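Local coordinates for protein endo-beta-mannanase (Rhizomucor miehei, PDB 4QP0) that probably hydrolyses internal beta-1,4-mannosidic linkages in mannans, galactomannans and glucomannans as a secreted family 5 glycoside hydrolase, at residues A[295-307]-A[335-348]. Sequence-based numbering, arbitrary orientation.
Sequences GLSTDALRVAQYP and GFGICASDNDIATT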
loop_
_atom_site.group_PDB
_atom_site.type_symbol
_atom_site.label_atom_id
_atom_site.label_comp_id
_atom_site.label_asym_id
_atom_site.label_seq_id
_atom_site.Cartn_x
_atom_site.Cartn_y
_atom_site.Cartn_z
ATOM N N GLY A 295 -5.947 -3.113 -11.320
ATOM C CA GLY A 295 -6.788 -2.216 -12.085
ATOM C C GLY A 295 -6.755 -2.430 -13.576
ATOM O O GLY A 295 -5.768 -2.917 -14.125
ATOM N N LEU A 296 -7.860 -2.069 -14.218
ATOM C CA LEU A 296 -7.944 -1.987 -15.667
ATOM C C LEU A 296 -8.586 -0.652 -16.047
ATOM O O LEU A 296 -9.483 -0.164 -15.344
ATOM C CB LEU A 296 -8.721 -3.178 -16.236
ATOM C CG LEU A 296 -7.983 -4.521 -16.116
ATOM C CD1 LEU A 296 -8.896 -5.679 -16.489
ATOM C CD2 LEU A 296 -6.700 -4.535 -16.946
ATOM N N SER A 297 -8.103 -0.073 -17.149
ATOM C CA SER A 297 -8.439 1.297 -17.572
ATOM C C SER A 297 -9.890 1.540 -17.976
ATOM O O SER A 297 -10.332 2.689 -18.014
ATOM C CB SER A 297 -7.548 1.730 -18.744
ATOM O OG SER A 297 -6.178 1.655 -18.407
ATOM N N THR A 298 -10.623 0.492 -18.324
ATOM C CA THR A 298 -11.995 0.705 -18.785
ATOM C C THR A 298 -12.983 -0.193 -18.076
ATOM O O THR A 298 -12.641 -1.291 -17.628
ATOM C CB THR A 298 -12.153 0.530 -20.316
ATOM O OG1 THR A 298 -11.739 -0.785 -20.704
ATOM C CG2 THR A 298 -11.338 1.565 -21.075
ATOM N N ASP A 299 -14.215 0.295 -17.986
ATOM C CA ASP A 299 -15.324 -0.465 -17.443
ATOM C C ASP A 299 -15.376 -1.828 -18.119
ATOM O O ASP A 299 -15.378 -2.867 -17.451
ATOM C CB ASP A 299 -16.629 0.305 -17.681
ATOM C CG ASP A 299 -17.854 -0.499 -17.318
ATOM O OD1 ASP A 299 -18.141 -0.626 -16.110
ATOM O OD2 ASP A 299 -18.524 -1.006 -18.245
ATOM N N ALA A 300 -15.394 -1.807 -19.451
ATOM C CA ALA A 300 -15.478 -3.013 -20.267
ATOM C C ALA A 300 -14.323 -4.003 -20.032
ATOM O O ALA A 300 -14.547 -5.206 -20.040
ATOM C CB ALA A 300 -15.586 -2.640 -21.739
ATOM N N LEU A 301 -13.098 -3.507 -19.826
ATOM C CA LEU A 301 -11.976 -4.386 -19.468
ATOM C C LEU A 301 -12.178 -5.000 -18.094
ATOM O O LEU A 301 -11.890 -6.174 -17.878
ATOM C CB LEU A 301 -10.640 -3.647 -19.512
ATOM C CG LEU A 301 -9.995 -3.390 -20.879
ATOM C CD1 LEU A 301 -8.671 -2.673 -20.680
ATOM C CD2 LEU A 301 -9.787 -4.661 -21.693
ATOM N N ARG A 302 -12.692 -4.198 -17.170
ATOM C CA ARG A 302 -12.941 -4.657 -15.818
ATOM C C ARG A 302 -14.062 -5.706 -15.741
ATOM O O ARG A 302 -13.888 -6.740 -15.097
ATOM C CB ARG A 302 -13.193 -3.466 -14.896
ATOM C CG ARG A 302 -11.992 -2.528 -14.794
ATOM C CD ARG A 302 -12.152 -1.476 -13.707
ATOM N NE ARG A 302 -13.211 -0.506 -13.984
ATOM C CZ ARG A 302 -13.025 0.697 -14.523
ATOM N NH1 ARG A 302 -11.806 1.120 -14.859
ATOM N NH2 ARG A 302 -14.060 1.499 -14.709
ATOM N N VAL A 303 -15.188 -5.478 -16.416
ATOM C CA VAL A 303 -16.262 -6.500 -16.442
ATOM C C VAL A 303 -15.803 -7.810 -17.101
ATOM O O VAL A 303 -16.342 -8.882 -16.816
ATOM C CB VAL A 303 -17.594 -5.995 -17.063
ATOM C CG1 VAL A 303 -18.078 -4.742 -16.359
ATOM C CG2 VAL A 303 -17.478 -5.750 -18.561
ATOM N N ALA A 304 -14.785 -7.706 -17.956
ATOM C CA ALA A 304 -14.195 -8.852 -18.649
ATOM C C ALA A 304 -13.238 -9.662 -17.782
ATOM O O ALA A 304 -13.318 -10.893 -17.749
ATOM C CB ALA A 304 -13.474 -8.391 -19.908
ATOM N N GLN A 305 -12.329 -8.974 -17.090
ATOM C CA GLN A 305 -11.195 -9.654 -16.446
ATOM C C GLN A 305 -11.227 -9.742 -14.911
ATOM O O GLN A 305 -10.688 -10.687 -14.337
ATOM C CB GLN A 305 -9.864 -9.075 -16.938
ATOM C CG GLN A 305 -9.678 -9.094 -18.457
ATOM C CD GLN A 305 -9.607 -10.492 -19.070
ATOM O OE1 GLN A 305 -9.785 -10.650 -20.278
ATOM N NE2 GLN A 305 -9.344 -11.506 -18.249
ATOM N N TYR A 306 -11.857 -8.776 -14.254
ATOM C CA TYR A 306 -12.031 -8.828 -12.799
ATOM C C TYR A 306 -12.649 -10.155 -12.308
ATOM O O TYR A 306 -12.088 -10.781 -11.409
ATOM C CB TYR A 306 -12.816 -7.610 -12.290
ATOM C CG TYR A 306 -12.016 -6.325 -12.173
ATOM C CD1 TYR A 306 -12.428 -5.303 -11.317
ATOM C CD2 TYR A 306 -10.835 -6.137 -12.894
ATOM C CE1 TYR A 306 -11.696 -4.127 -11.199
ATOM C CE2 TYR A 306 -10.107 -4.968 -12.778
ATOM C CZ TYR A 306 -10.540 -3.970 -11.930
ATOM O OH TYR A 306 -9.808 -2.803 -11.825
ATOM N N PRO A 307 -13.782 -10.610 -12.903
ATOM C CA PRO A 307 -14.320 -11.901 -12.449
ATOM C C PRO A 307 -13.326 -13.049 -12.612
ATOM O O PRO A 307 -13.280 -13.955 -11.771
ATOM C CB PRO A 307 -15.543 -12.117 -13.350
ATOM C CG PRO A 307 -15.972 -10.744 -13.721
ATOM C CD PRO A 307 -14.696 -9.955 -13.859
ATOM N N GLY A 335 -9.123 6.796 -14.568
ATOM C CA GLY A 335 -9.459 5.702 -15.478
ATOM C C GLY A 335 -9.830 4.442 -14.718
ATOM O O GLY A 335 -10.622 3.622 -15.196
ATOM N N PHE A 336 -9.273 4.297 -13.518
ATOM C CA PHE A 336 -9.502 3.113 -12.693
ATOM C C PHE A 336 -10.580 3.313 -11.624
ATOM O O PHE A 336 -10.922 2.373 -10.903
ATOM C CB PHE A 336 -8.208 2.689 -12.011
ATOM C CG PHE A 336 -7.085 2.356 -12.958
ATOM C CD1 PHE A 336 -7.044 1.127 -13.613
ATOM C CD2 PHE A 336 -6.048 3.257 -13.163
ATOM C CE1 PHE A 336 -5.998 0.813 -14.467
ATOM C CE2 PHE A 336 -4.997 2.950 -14.014
ATOM C CZ PHE A 336 -4.972 1.726 -14.668
ATOM N N GLY A 337 -11.106 4.531 -11.522
ATOM C CA GLY A 337 -12.102 4.870 -10.505
ATOM C C GLY A 337 -13.413 4.124 -10.682
ATOM O O GLY A 337 -14.012 4.159 -11.757
ATOM N N ILE A 338 -13.833 3.437 -9.618
ATOM C CA ILE A 338 -15.098 2.705 -9.563
ATOM C C ILE A 338 -15.981 3.326 -8.483
ATOM O O ILE A 338 -15.535 3.517 -7.352
ATOM C CB ILE A 338 -14.870 1.203 -9.256
ATOM C CG1 ILE A 338 -14.359 0.473 -10.502
ATOM C CG2 ILE A 338 -16.154 0.543 -8.756
ATOM C CD1 ILE A 338 -13.849 -0.932 -10.245
ATOM N N CYS A 339 -17.220 3.658 -8.841
ATOM C CA CYS A 339 -18.169 4.221 -7.881
ATOM C C CYS A 339 -19.013 3.099 -7.296
ATOM O O CYS A 339 -19.146 2.044 -7.908
ATOM C CB CYS A 339 -19.086 5.254 -8.544
ATOM S SG CYS A 339 -18.292 6.408 -9.690
ATOM N N ALA A 340 -19.576 3.321 -6.112
ATOM C CA ALA A 340 -20.521 2.376 -5.529
ATOM C C ALA A 340 -21.863 2.480 -6.248
ATOM O O ALA A 340 -22.652 1.533 -6.249
ATOM C CB ALA A 340 -20.692 2.636 -4.045
ATOM N N SER A 341 -22.101 3.642 -6.858
ATOM C CA SER A 341 -23.317 3.908 -7.618
ATOM C C SER A 341 -23.312 3.214 -8.988
ATOM O O SER A 341 -24.338 3.172 -9.672
ATOM C CB SER A 341 -23.525 5.421 -7.775
ATOM O OG SER A 341 -22.547 5.990 -8.630
ATOM N N ASP A 342 -22.159 2.678 -9.385
ATOM C CA ASP A 342 -22.040 1.907 -10.624
ATOM C C ASP A 342 -23.098 0.810 -10.666
ATOM O O ASP A 342 -23.382 0.175 -9.645
ATOM C CB ASP A 342 -20.640 1.289 -10.748
ATOM C CG ASP A 342 -19.550 2.326 -11.022
ATOM O OD1 ASP A 342 -19.878 3.518 -11.204
ATOM O OD2 ASP A 342 -18.359 1.947 -11.062
ATOM N N ASN A 343 -23.686 0.605 -11.840
ATOM C CA ASN A 343 -24.707 -0.425 -12.031
ATOM C C ASN A 343 -24.138 -1.840 -11.991
ATOM O O ASN A 343 -24.754 -2.750 -11.428
ATOM C CB ASN A 343 -25.443 -0.213 -13.353
ATOM C CG ASN A 343 -26.099 1.147 -13.446
ATOM O OD1 ASN A 343 -26.145 1.751 -14.519
ATOM N ND2 ASN A 343 -26.617 1.637 -12.321
ATOM N N ASP A 344 -22.965 -2.016 -12.592
ATOM C CA ASP A 344 -22.298 -3.318 -12.651
ATOM C C ASP A 344 -21.308 -3.527 -11.493
ATOM O O ASP A 344 -20.291 -4.216 -11.641
ATOM C CB ASP A 344 -21.601 -3.502 -14.010
ATOM C CG ASP A 344 -20.687 -2.333 -14.378
ATOM O OD1 ASP A 344 -20.465 -1.440 -13.529
ATOM O OD2 ASP A 344 -20.196 -2.308 -15.529
ATOM N N ILE A 345 -21.631 -2.938 -10.344
ATOM C CA ILE A 345 -20.817 -3.038 -9.133
ATOM C C ILE A 345 -20.736 -4.463 -8.564
ATOM O O ILE A 345 -19.718 -4.856 -7.995
ATOM C CB ILE A 345 -21.299 -2.017 -8.068
ATOM C CG1 ILE A 345 -20.241 -1.823 -6.976
ATOM C CG2 ILE A 345 -22.683 -2.382 -7.519
ATOM C CD1 ILE A 345 -18.909 -1.345 -7.511
ATOM N N ALA A 346 -21.808 -5.234 -8.736
ATOM C CA ALA A 346 -21.857 -6.609 -8.268
ATOM C C ALA A 346 -20.777 -7.466 -8.907
ATOM O O ALA A 346 -20.108 -8.241 -8.227
ATOM C CB ALA A 346 -23.234 -7.210 -8.522
ATOM N N THR A 347 -20.610 -7.331 -10.219
ATOM C CA THR A 347 -19.677 -8.187 -10.936
ATOM C C THR A 347 -18.240 -7.641 -10.992
ATOM O O THR A 347 -17.312 -8.393 -11.271
ATOM C CB THR A 347 -20.203 -8.604 -12.330
ATOM O OG1 THR A 347 -20.475 -7.445 -13.117
ATOM C CG2 THR A 347 -21.478 -9.428 -12.183
ATOM N N THR A 348 -18.063 -6.353 -10.709
ATOM C CA THR A 348 -16.720 -5.770 -10.605
ATOM C C THR A 348 -16.154 -5.866 -9.184
ATOM O O THR A 348 -14.940 -5.987 -8.993
ATOM C CB THR A 348 -16.682 -4.290 -11.062
ATOM O OG1 THR A 348 -17.661 -3.531 -10.347
ATOM C CG2 THR A 348 -16.964 -4.166 -12.545
#
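Phe336, Arg302 and Thr348 bury the most surface where 295-307 meets 335-348. The Phe336 ring lies along the backbone of Gly295, Leu296 and Ser297. Phe336 CD1 is 3.3 Å from Leu296 O, and Leu296 N sits in plane at the ring edge. Phe336 CG stands anti to the carbonyl carbon (chi1 -59°), which turns the ring back to this backbone. Ser297 OG lies near Phe336 CZ but hydrogen-bonds to Glu260.

Arg302 is buried, and its NH1 serves two carbonyls. Arg302 NH1 donates to Gly335 O at 2.8 Å, in the carbonyl plane but bent (N-H...O 144°). Arg302 NH1 also donates to Leu296 O, of its own segment, at 2.7 Å. The two bonds tie the loop before helix 299-315 to the loop at Gly335 and should help hold the guanidinium in its rotation. The backbone of Thr298 and Asp299 covers one guanidinium face. The bend at chi3 (-67°) of Arg302 brings Arg302 NE to 3.8 Å from Ile338 CG1. Ile338 CD1 also reaches CE1 of Tyr306, whose ring has Arg302 CB over one face.

Thr348 CG2 is 4.0 Å from Val303 CG1. Thr348 O lies in plane at the edge of the Tyr306 ring and accepts from Gln310 NE2. Nearer the surface, Asp299 OD1 is 2.7 Å from Asp344 OD2, with the carboxylates nearly coplanar. So short an approach suggests that the two acids share a proton.

The contact belongs to the TIM barrel. It joins the loop after strand 289-294 and the start of helix 299-315 to the loop leading into C-terminal helix 345-358. The Cys330-Cys339 disulfide ties that loop internally, Phe336 and Ile338 pair with the backbone of Gln325 just beyond strand 320-323, and Ile345 rests on helix 34-47.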